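Local coordinates for NDP-rhamnosyltransferase (Saccharopolyspora spinosa, PDB 3UYK), which belongs to the GT-B structural class of glycosyltransferases, whose chain folds into two Rossmann-like alpha/beta domains, at residues Thr301-Gly306 with Ile364-Glu369; Pro308-Pro313 with Ile332-Glu337; Glu31-Ala36 with Thr50-Arg55. One frame throughout, in Å; residues are numbered along the deposited sequence.

Interaction 1: Thr301-Gly306 with Ile364-Glu369; sequences TATRLG and IKLSDE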
loop_
_atom_site.group_PDB
_atom_site.type_symbol
_atom_site.label_atom_id
_atom_site.label_comp_id
_atom_site.label_asym_id
_atom_site.label_seq_id
_atom_site.Cartn_x
_atom_site.Cartn_y
_atom_site.Cartn_z
ATOM N N THR A 301 -8.371 -5.415 -15.108
ATOM C CA THR A 301 -8.121 -6.620 -14.371
ATOM C C THR A 301 -8.663 -7.832 -15.133
ATOM O O THR A 301 -7.999 -8.836 -15.263
ATOM C CB THR A 301 -8.756 -6.529 -12.969
ATOM O OG1 THR A 301 -8.049 -5.493 -12.233
ATOM C CG2 THR A 301 -8.705 -7.826 -12.213
ATOM N N ALA A 302 -9.883 -7.711 -15.655
ATOM C CA ALA A 302 -10.440 -8.789 -16.434
ATOM C C ALA A 302 -9.565 -9.048 -17.655
ATOM O O ALA A 302 -9.237 -10.213 -17.928
ATOM C CB ALA A 302 -11.859 -8.371 -16.925
ATOM N N THR A 303 -9.186 -7.968 -18.311
ATOM C CA THR A 303 -8.361 -8.086 -19.550
ATOM C C THR A 303 -7.032 -8.780 -19.227
ATOM O O THR A 303 -6.663 -9.778 -19.922
ATOM C CB THR A 303 -8.142 -6.747 -20.215
ATOM O OG1 THR A 303 -9.423 -6.289 -20.655
ATOM C CG2 THR A 303 -7.298 -6.990 -21.510
ATOM N N ARG A 304 -6.366 -8.331 -18.169
ATOM C CA ARG A 304 -5.053 -8.890 -17.750
ATOM C C ARG A 304 -5.201 -10.378 -17.483
ATOM O O ARG A 304 -4.297 -11.223 -17.786
ATOM C CB ARG A 304 -4.483 -8.075 -16.555
ATOM C CG ARG A 304 -3.296 -8.745 -15.857
ATOM C CD ARG A 304 -2.037 -8.774 -16.710
ATOM N NE ARG A 304 -0.946 -9.526 -15.985
ATOM C CZ ARG A 304 -0.766 -10.863 -15.953
ATOM N NH1 ARG A 304 -1.567 -11.718 -16.606
ATOM N NH2 ARG A 304 0.263 -11.371 -15.242
ATOM N N LEU A 305 -6.355 -10.773 -16.924
ATOM C CA LEU A 305 -6.614 -12.156 -16.592
ATOM C C LEU A 305 -7.219 -13.007 -17.758
ATOM O O LEU A 305 -7.497 -14.193 -17.596
ATOM C CB LEU A 305 -7.514 -12.155 -15.294
ATOM C CG LEU A 305 -6.835 -11.733 -13.988
ATOM C CD1 LEU A 305 -7.940 -11.758 -12.893
ATOM C CD2 LEU A 305 -5.626 -12.653 -13.731
ATOM N N GLY A 306 -7.440 -12.404 -18.950
ATOM C CA GLY A 306 -7.970 -13.077 -20.122
ATOM C C GLY A 306 -9.455 -13.403 -19.991
ATOM O O GLY A 306 -9.916 -14.349 -20.597
ATOM N N ILE A 364 -7.075 -13.005 -24.126
ATOM C CA ILE A 364 -5.726 -13.332 -23.779
ATOM C C ILE A 364 -4.761 -12.594 -24.756
ATOM O O ILE A 364 -3.633 -12.196 -24.330
ATOM C CB ILE A 364 -5.543 -14.880 -23.879
ATOM C CG1 ILE A 364 -6.244 -15.560 -22.696
ATOM C CG2 ILE A 364 -4.038 -15.261 -23.865
ATOM C CD1 ILE A 364 -6.375 -17.101 -22.716
ATOM N N LYS A 365 -5.136 -12.422 -26.014
ATOM C CA LYS A 365 -4.204 -11.613 -26.922
ATOM C C LYS A 365 -3.948 -10.219 -26.347
ATOM O O LYS A 365 -2.824 -9.707 -26.341
ATOM C CB LYS A 365 -4.715 -11.496 -28.371
ATOM C CG LYS A 365 -4.824 -12.895 -29.040
ATOM C CD LYS A 365 -3.406 -13.310 -29.421
ATOM C CE LYS A 365 -3.223 -14.785 -29.818
ATOM N NZ LYS A 365 -1.967 -14.463 -30.557
ATOM N N LEU A 366 -4.982 -9.619 -25.754
ATOM C CA LEU A 366 -4.831 -8.278 -25.182
ATOM C C LEU A 366 -3.976 -8.416 -23.893
ATOM O O LEU A 366 -3.175 -7.507 -23.562
ATOM C CB LEU A 366 -6.255 -7.783 -24.767
ATOM C CG LEU A 366 -7.079 -7.332 -26.061
ATOM C CD1 LEU A 366 -8.464 -7.013 -25.487
ATOM C CD2 LEU A 366 -6.552 -6.124 -26.827
ATOM N N SER A 367 -4.257 -9.481 -23.123
ATOM C CA SER A 367 -3.431 -9.732 -21.899
ATOM C C SER A 367 -1.952 -9.760 -22.290
ATOM O O SER A 367 -1.097 -9.220 -21.614
ATOM C CB SER A 367 -3.851 -11.009 -21.176
ATOM O OG SER A 367 -2.982 -11.150 -20.055
ATOM N N ASP A 368 -1.675 -10.351 -23.423
ATOM C CA ASP A 368 -0.230 -10.344 -23.886
ATOM C C ASP A 368 0.362 -8.974 -24.200
ATOM O O ASP A 368 1.577 -8.769 -24.000
ATOM C CB ASP A 368 -0.010 -11.285 -25.063
ATOM C CG ASP A 368 -0.290 -12.775 -24.704
ATOM O OD1 ASP A 368 -0.440 -13.158 -23.513
ATOM O OD2 ASP A 368 -0.403 -13.629 -25.637
ATOM N N GLU A 369 -0.465 -8.063 -24.719
ATOM C CA GLU A 369 -0.039 -6.673 -24.905
ATOM C C GLU A 369 0.329 -6.072 -23.571
ATOM O O GLU A 369 1.198 -5.226 -23.513
ATOM C CB GLU A 369 -1.171 -5.858 -25.502
ATOM C CG GLU A 369 -1.357 -6.254 -26.954
ATOM C CD GLU A 369 -2.312 -5.223 -27.640
ATOM O OE1 GLU A 369 -2.005 -4.053 -27.762
ATOM O OE2 GLU A 369 -3.460 -5.621 -27.910
#
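R304 and S367 bring their CA atoms to within 4.5 Å of each other where the end of helix 296-304 meets helix 358-371, and G306 and I364 come similarly close just beyond it. The contact is a helix terminus set against a helix flank in the C-terminal domain of a GT-B glycosyltransferase. A Schellman motif closes the first helix: G306 takes a positive phi (73°), and its N bonds back to T303 O at 2.9 Å. Without a side chain, G306 lets I364 approach closely, and I364 CG1 rests against G306 CA at 4.0 Å. T303 and L366 pack at an angle to each other. T303 CG2, anti to the backbone N, is the branch that reaches across, meeting L366 CB at 3.5 Å, while OG1 turns back to bond to A299 O. I370, from the next turn of helix 358-371, also packs on T303. S367 supplies the polar link. Its CB lies against T303 O, and a chi1 of 179° carries the hydroxyl toward the carbonyl of R304, in the last turn of the helix. There S367 OG donates a short hydrogen bond of 2.6 Å to R304 O, arriving well to the side of the C=O direction (123°) and tilted from the carbonyl plane.

Interaction 2: Pro308-Pro313 with Ile332-Glu337; sequences PQLVLP and ICLPDE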
loop_
_atom_site.group_PDB
_atom_site.type_symbol
_atom_site.label_atom_id
_atom_site.label_comp_id
_atom_site.label_asym_id
_atom_site.label_seq_id
_atom_site.Cartn_x
_atom_site.Cartn_y
_atom_site.Cartn_z
ATOM N N PRO A 308 -13.220 -12.209 -20.837
ATOM C CA PRO A 308 -13.927 -11.303 -21.730
ATOM C C PRO A 308 -15.013 -10.501 -20.993
ATOM O O PRO A 308 -15.452 -10.886 -19.861
ATOM C CB PRO A 308 -14.560 -12.216 -22.775
ATOM C CG PRO A 308 -14.681 -13.531 -22.132
ATOM C CD PRO A 308 -13.506 -13.622 -21.151
ATOM N N GLN A 309 -15.476 -9.423 -21.623
ATOM C CA GLN A 309 -16.363 -8.520 -20.882
ATOM C C GLN A 309 -17.543 -8.137 -21.760
ATOM O O GLN A 309 -17.434 -8.057 -23.002
ATOM C CB GLN A 309 -15.646 -7.223 -20.467
ATOM C CG GLN A 309 -14.452 -7.430 -19.510
ATOM C CD GLN A 309 -13.188 -6.794 -20.135
ATOM O OE1 GLN A 309 -12.159 -7.530 -20.492
ATOM N NE2 GLN A 309 -13.216 -5.511 -20.276
ATOM N N LEU A 310 -18.675 -7.947 -21.080
ATOM C CA LEU A 310 -19.811 -7.396 -21.722
ATOM C C LEU A 310 -19.896 -5.981 -21.130
ATOM O O LEU A 310 -20.106 -5.838 -19.896
ATOM C CB LEU A 310 -21.071 -8.178 -21.245
ATOM C CG LEU A 310 -22.415 -7.754 -21.855
ATOM C CD1 LEU A 310 -22.538 -7.357 -23.302
ATOM C CD2 LEU A 310 -23.377 -8.952 -21.699
ATOM N N VAL A 311 -19.763 -4.964 -21.957
ATOM C CA VAL A 311 -19.552 -3.594 -21.457
ATOM C C VAL A 311 -20.828 -2.751 -21.690
ATOM O O VAL A 311 -21.416 -2.780 -22.780
ATOM C CB VAL A 311 -18.289 -2.907 -22.068
ATOM C CG1 VAL A 311 -17.957 -1.635 -21.201
ATOM C CG2 VAL A 311 -17.131 -3.931 -21.979
ATOM N N LEU A 312 -21.286 -2.045 -20.658
ATOM C CA LEU A 312 -22.420 -1.169 -20.762
ATOM C C LEU A 312 -21.867 0.237 -20.513
ATOM O O LEU A 312 -22.012 0.797 -19.452
ATOM C CB LEU A 312 -23.464 -1.536 -19.662
ATOM C CG LEU A 312 -24.268 -2.829 -19.826
ATOM C CD1 LEU A 312 -23.394 -4.065 -19.594
ATOM C CD2 LEU A 312 -25.351 -2.740 -18.714
ATOM N N PRO A 313 -21.224 0.853 -21.522
ATOM C CA PRO A 313 -20.588 2.145 -21.249
ATOM C C PRO A 313 -21.618 3.232 -20.885
ATOM O O PRO A 313 -22.784 3.192 -21.362
ATOM C CB PRO A 313 -20.009 2.549 -22.625
ATOM C CG PRO A 313 -20.873 1.742 -23.675
ATOM C CD PRO A 313 -21.070 0.411 -22.939
ATOM N N ILE A 332 -18.347 -7.915 -25.728
ATOM C CA ILE A 332 -19.455 -7.285 -26.554
ATOM C C ILE A 332 -19.775 -5.970 -25.947
ATOM O O ILE A 332 -19.758 -5.813 -24.709
ATOM C CB ILE A 332 -20.694 -8.200 -26.516
ATOM C CG1 ILE A 332 -20.329 -9.531 -27.284
ATOM C CG2 ILE A 332 -21.891 -7.528 -27.206
ATOM C CD1 ILE A 332 -21.440 -10.579 -27.325
ATOM N N CYS A 333 -20.115 -5.002 -26.798
ATOM C CA CYS A 333 -20.491 -3.676 -26.310
ATOM C C CYS A 333 -22.025 -3.473 -26.473
ATOM O O CYS A 333 -22.558 -3.820 -27.562
ATOM C CB CYS A 333 -19.760 -2.611 -27.156
ATOM S SG CYS A 333 -20.414 -0.925 -26.842
ATOM N N LEU A 334 -22.733 -3.098 -25.419
ATOM C CA LEU A 334 -24.112 -2.551 -25.621
ATOM C C LEU A 334 -24.083 -1.007 -25.602
ATOM O O LEU A 334 -23.888 -0.420 -24.584
ATOM C CB LEU A 334 -25.047 -3.076 -24.484
ATOM C CG LEU A 334 -25.110 -4.605 -24.390
ATOM C CD1 LEU A 334 -25.996 -5.033 -23.219
ATOM C CD2 LEU A 334 -25.608 -5.233 -25.690
ATOM N N PRO A 335 -24.199 -0.372 -26.779
ATOM C CA PRO A 335 -23.516 0.948 -26.885
ATOM C C PRO A 335 -24.349 2.142 -26.401
ATOM O O PRO A 335 -23.826 3.221 -26.303
ATOM C CB PRO A 335 -23.278 1.103 -28.377
ATOM C CG PRO A 335 -24.322 0.263 -29.054
ATOM C CD PRO A 335 -24.395 -0.969 -28.135
ATOM N N ASP A 336 -25.611 1.914 -26.144
ATOM C CA ASP A 336 -26.529 3.051 -25.845
ATOM C C ASP A 336 -27.721 2.469 -25.032
ATOM O O ASP A 336 -27.743 1.268 -24.688
ATOM C CB ASP A 336 -26.984 3.749 -27.122
ATOM C CG ASP A 336 -27.571 2.773 -28.128
ATOM O OD1 ASP A 336 -28.134 1.755 -27.728
ATOM O OD2 ASP A 336 -27.525 3.080 -29.319
ATOM N N GLU A 337 -28.676 3.339 -24.661
ATOM C CA GLU A 337 -29.665 2.917 -23.704
ATOM C C GLU A 337 -30.640 1.923 -24.366
ATOM O O GLU A 337 -31.089 1.022 -23.682
ATOM C CB GLU A 337 -30.431 4.139 -23.170
ATOM C CG GLU A 337 -31.295 3.715 -21.992
ATOM C CD GLU A 337 -32.366 4.721 -21.615
ATOM O OE1 GLU A 337 -32.870 5.391 -22.523
ATOM O OE2 GLU A 337 -32.626 4.850 -20.396
#
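L310 pushes its CD1 methyl into a hollow on the neighbouring segment, between I332 CB at 3.8 Å and the branch point of L334. The two strands, 309-311 and 331-333, run parallel and belong to one beta-alpha-beta unit of the Rossmann-like C-terminal domain, with helix 318-327 making the crossover between them. CG of L310 is anti to the backbone N (chi1 -179°), and a chi2 of 38° brings CD1 round to the second strand, where it also rests on I332 O and comes to 3.9 Å from L334 CG. L312 adds a looser contact on this face, its CG 4.4 Å from L334 CD1. F346 and I350 of helix 343-354 cover L310 from outside the pair.

The other face is lined by V311 and C333, both packed on A322 of the crossover helix, whose F319 closes over the ring of P313. That ring fills the step beside C333, farther along, with P313 CG 4.2 Å from C333 SG. Beneath these side chains runs the ladder: V311 N bonds to I332 O at 2.9 Å, and V311 O accepts L334 N in turn, both bonds nearly straight. Q340 of helix 337-340 sends its NE2 back to both P313 O and L334 O, and the latter oxygen also lies 3.4 Å from P313 CD.

Interaction 3: Glu31-Ala36 with Thr50-Arg55; sequences EVLIAA and TTAGIR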
loop_
_atom_site.group_PDB
_atom_site.type_symbol
_atom_site.label_atom_id
_atom_site.label_comp_id
_atom_site.label_asym_id
_atom_site.label_seq_id
_atom_site.Cartn_x
_atom_site.Cartn_y
_atom_site.Cartn_z
ATOM N N GLU A 31 10.198 8.891 -1.749
ATOM C CA GLU A 31 9.107 9.354 -0.891
ATOM C C GLU A 31 7.961 9.815 -1.787
ATOM O O GLU A 31 8.209 10.434 -2.843
ATOM C CB GLU A 31 9.612 10.543 -0.093
ATOM C CG GLU A 31 10.670 10.180 0.956
ATOM C CD GLU A 31 10.940 11.432 1.735
ATOM O OE1 GLU A 31 11.938 12.103 1.432
ATOM O OE2 GLU A 31 10.023 11.813 2.502
ATOM N N VAL A 32 6.742 9.455 -1.369
ATOM C CA VAL A 32 5.478 9.692 -2.146
ATOM C C VAL A 32 4.452 10.346 -1.211
ATOM O O VAL A 32 4.279 9.888 -0.055
ATOM C CB VAL A 32 4.944 8.397 -2.677
ATOM C CG1 VAL A 32 3.598 8.622 -3.374
ATOM C CG2 VAL A 32 5.992 7.756 -3.630
ATOM N N LEU A 33 3.808 11.402 -1.691
ATOM C CA LEU A 33 2.776 12.088 -0.895
ATOM C C LEU A 33 1.638 12.370 -1.889
ATOM O O LEU A 33 1.919 12.838 -3.030
ATOM C CB LEU A 33 3.390 13.372 -0.329
ATOM C CG LEU A 33 2.380 14.193 0.494
ATOM C CD1 LEU A 33 2.067 13.463 1.799
ATOM C CD2 LEU A 33 3.053 15.525 0.814
ATOM N N ILE A 34 0.402 11.977 -1.535
ATOM C CA ILE A 34 -0.770 12.167 -2.363
ATOM C C ILE A 34 -1.499 13.484 -1.996
ATOM O O ILE A 34 -1.947 13.602 -0.854
ATOM C CB ILE A 34 -1.803 11.020 -2.182
ATOM C CG1 ILE A 34 -1.222 9.583 -2.331
ATOM C CG2 ILE A 34 -3.008 11.202 -3.138
ATOM C CD1 ILE A 34 -0.344 9.410 -3.542
ATOM N N ALA A 35 -1.582 14.439 -2.918
ATOM C CA ALA A 35 -2.426 15.694 -2.678
ATOM C C ALA A 35 -3.907 15.249 -2.760
ATOM O O ALA A 35 -4.410 14.805 -3.797
ATOM C CB ALA A 35 -2.129 16.821 -3.688
ATOM N N ALA A 36 -4.616 15.306 -1.637
ATOM C CA ALA A 36 -5.911 14.612 -1.590
ATOM C C ALA A 36 -7.010 15.542 -0.975
ATOM O O ALA A 36 -6.932 15.910 0.199
ATOM C CB ALA A 36 -5.772 13.302 -0.729
ATOM N N THR A 50 0.424 8.058 2.215
ATOM C CA THR A 50 0.214 9.255 3.024
ATOM C C THR A 50 -0.302 10.441 2.190
ATOM O O THR A 50 0.027 10.517 1.007
ATOM C CB THR A 50 1.489 9.661 3.825
ATOM O OG1 THR A 50 2.600 9.779 2.939
ATOM C CG2 THR A 50 1.823 8.558 4.836
ATOM N N THR A 51 -0.980 11.364 2.857
ATOM C CA THR A 51 -1.713 12.443 2.135
ATOM C C THR A 51 -1.319 13.854 2.594
ATOM O O THR A 51 -0.784 14.081 3.672
ATOM C CB THR A 51 -3.222 12.316 2.305
ATOM O OG1 THR A 51 -3.549 12.467 3.720
ATOM C CG2 THR A 51 -3.709 10.987 1.670
ATOM N N ALA A 52 -1.509 14.808 1.734
ATOM C CA ALA A 52 -1.576 16.167 2.222
ATOM C C ALA A 52 -2.984 16.636 1.902
ATOM O O ALA A 52 -3.495 16.457 0.764
ATOM C CB ALA A 52 -0.545 17.032 1.503
ATOM N N GLY A 53 -3.613 17.260 2.903
ATOM C CA GLY A 53 -5.007 17.619 2.762
ATOM C C GLY A 53 -5.182 18.823 1.854
ATOM O O GLY A 53 -4.433 19.831 1.926
ATOM N N ILE A 54 -6.160 18.718 0.972
ATOM C CA ILE A 54 -6.535 19.824 0.091
ATOM C C ILE A 54 -8.004 20.067 0.372
ATOM O O ILE A 54 -8.787 19.102 0.429
ATOM C CB ILE A 54 -6.421 19.376 -1.424
ATOM C CG1 ILE A 54 -4.955 19.040 -1.800
ATOM C CG2 ILE A 54 -7.131 20.377 -2.387
ATOM C CD1 ILE A 54 -3.921 20.176 -1.789
ATOM N N ARG A 55 -8.350 21.341 0.560
ATOM C CA ARG A 55 -9.733 21.860 0.395
ATOM C C ARG A 55 -9.900 23.202 1.110
ATOM O O ARG A 55 -10.625 23.306 2.097
ATOM C CB ARG A 55 -10.777 20.855 0.859
ATOM C CG ARG A 55 -12.063 20.811 0.043
ATOM C CD ARG A 55 -11.886 21.396 -1.340
ATOM N NE ARG A 55 -12.657 20.618 -2.310
ATOM C CZ ARG A 55 -12.099 19.822 -3.228
ATOM N NH1 ARG A 55 -10.770 19.727 -3.306
ATOM N NH2 ARG A 55 -12.859 19.123 -4.075
HETATM O O HOH W 1 5.004 10.803 2.392
HETATM O O HOH W 2 2.800 7.834 0.689
#
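T50 and I34 open the ladder between strands 50-53 and 31-36: I34 N donates an almost straight bond of 3.0 Å to T50 O, lying in the carbonyl plane. The bonds then pass from strand to strand, A52 N to I34 O and A36 N to A52 O, and finish at I54 N, which reaches A36 O at 3.0 Å from above the carbonyl plane, 54° out of it. One rung earlier, V32 O and T50 N are joined through water. V32 O accepts from two waters; water 2, at 2.6 Å from this oxygen, in turn accepts T50 N, so it stands in for a further rung. Water 1 lies 2.7 Å from V32 O and ties it to T50 OG1.

Side chains cover both faces of the strand pair, part of a beta-alpha-beta unit of the Rossmann-like N-terminal domain in which helix 38-46 links the two parallel strands, here twisted 40° against each other. On one face L33 bends over the neighbouring strand so that CD1 lies 3.5 Å from T51 O while CD2 reaches A52 CB; next to them A35 CB touches I54 CG1. W113, L109 and Y106 of helix 82-113 cover these groups. On the other face A36 CB meets T51 CG2 at 3.9 Å. T51 OG1 sits between its backbone N and carbonyl carbon (chi1 63°), turned to the crossover helix, where it bonds to H45 NE2. Beyond T50 and T51 the sheet runs on into the second subunit through a parallel ladder, with L282 of that subunit on T50 and its A207 on T51.

Interactions 1 and 2 belong to the C-terminal domain and touch each other, since T303 and A302 of helix 296-304 abut Q309 on the strand that follows. Interaction 3 lies in the N-terminal domain, on the far side of the chain's centre, its centre about 32 Å and 35 Å from the centres of interactions 1 and 2. All three are largely buried. Interactions 2 and 3 both join the strands of a beta-alpha-beta unit through backbone bonds, but the outer strand of interaction 3 is extended by the second subunit, whereas no other chain touches interaction 2. Interaction 1 joins helices instead, through methyl packing and one serine hydroxyl. Bridging waters are a feature of interaction 3.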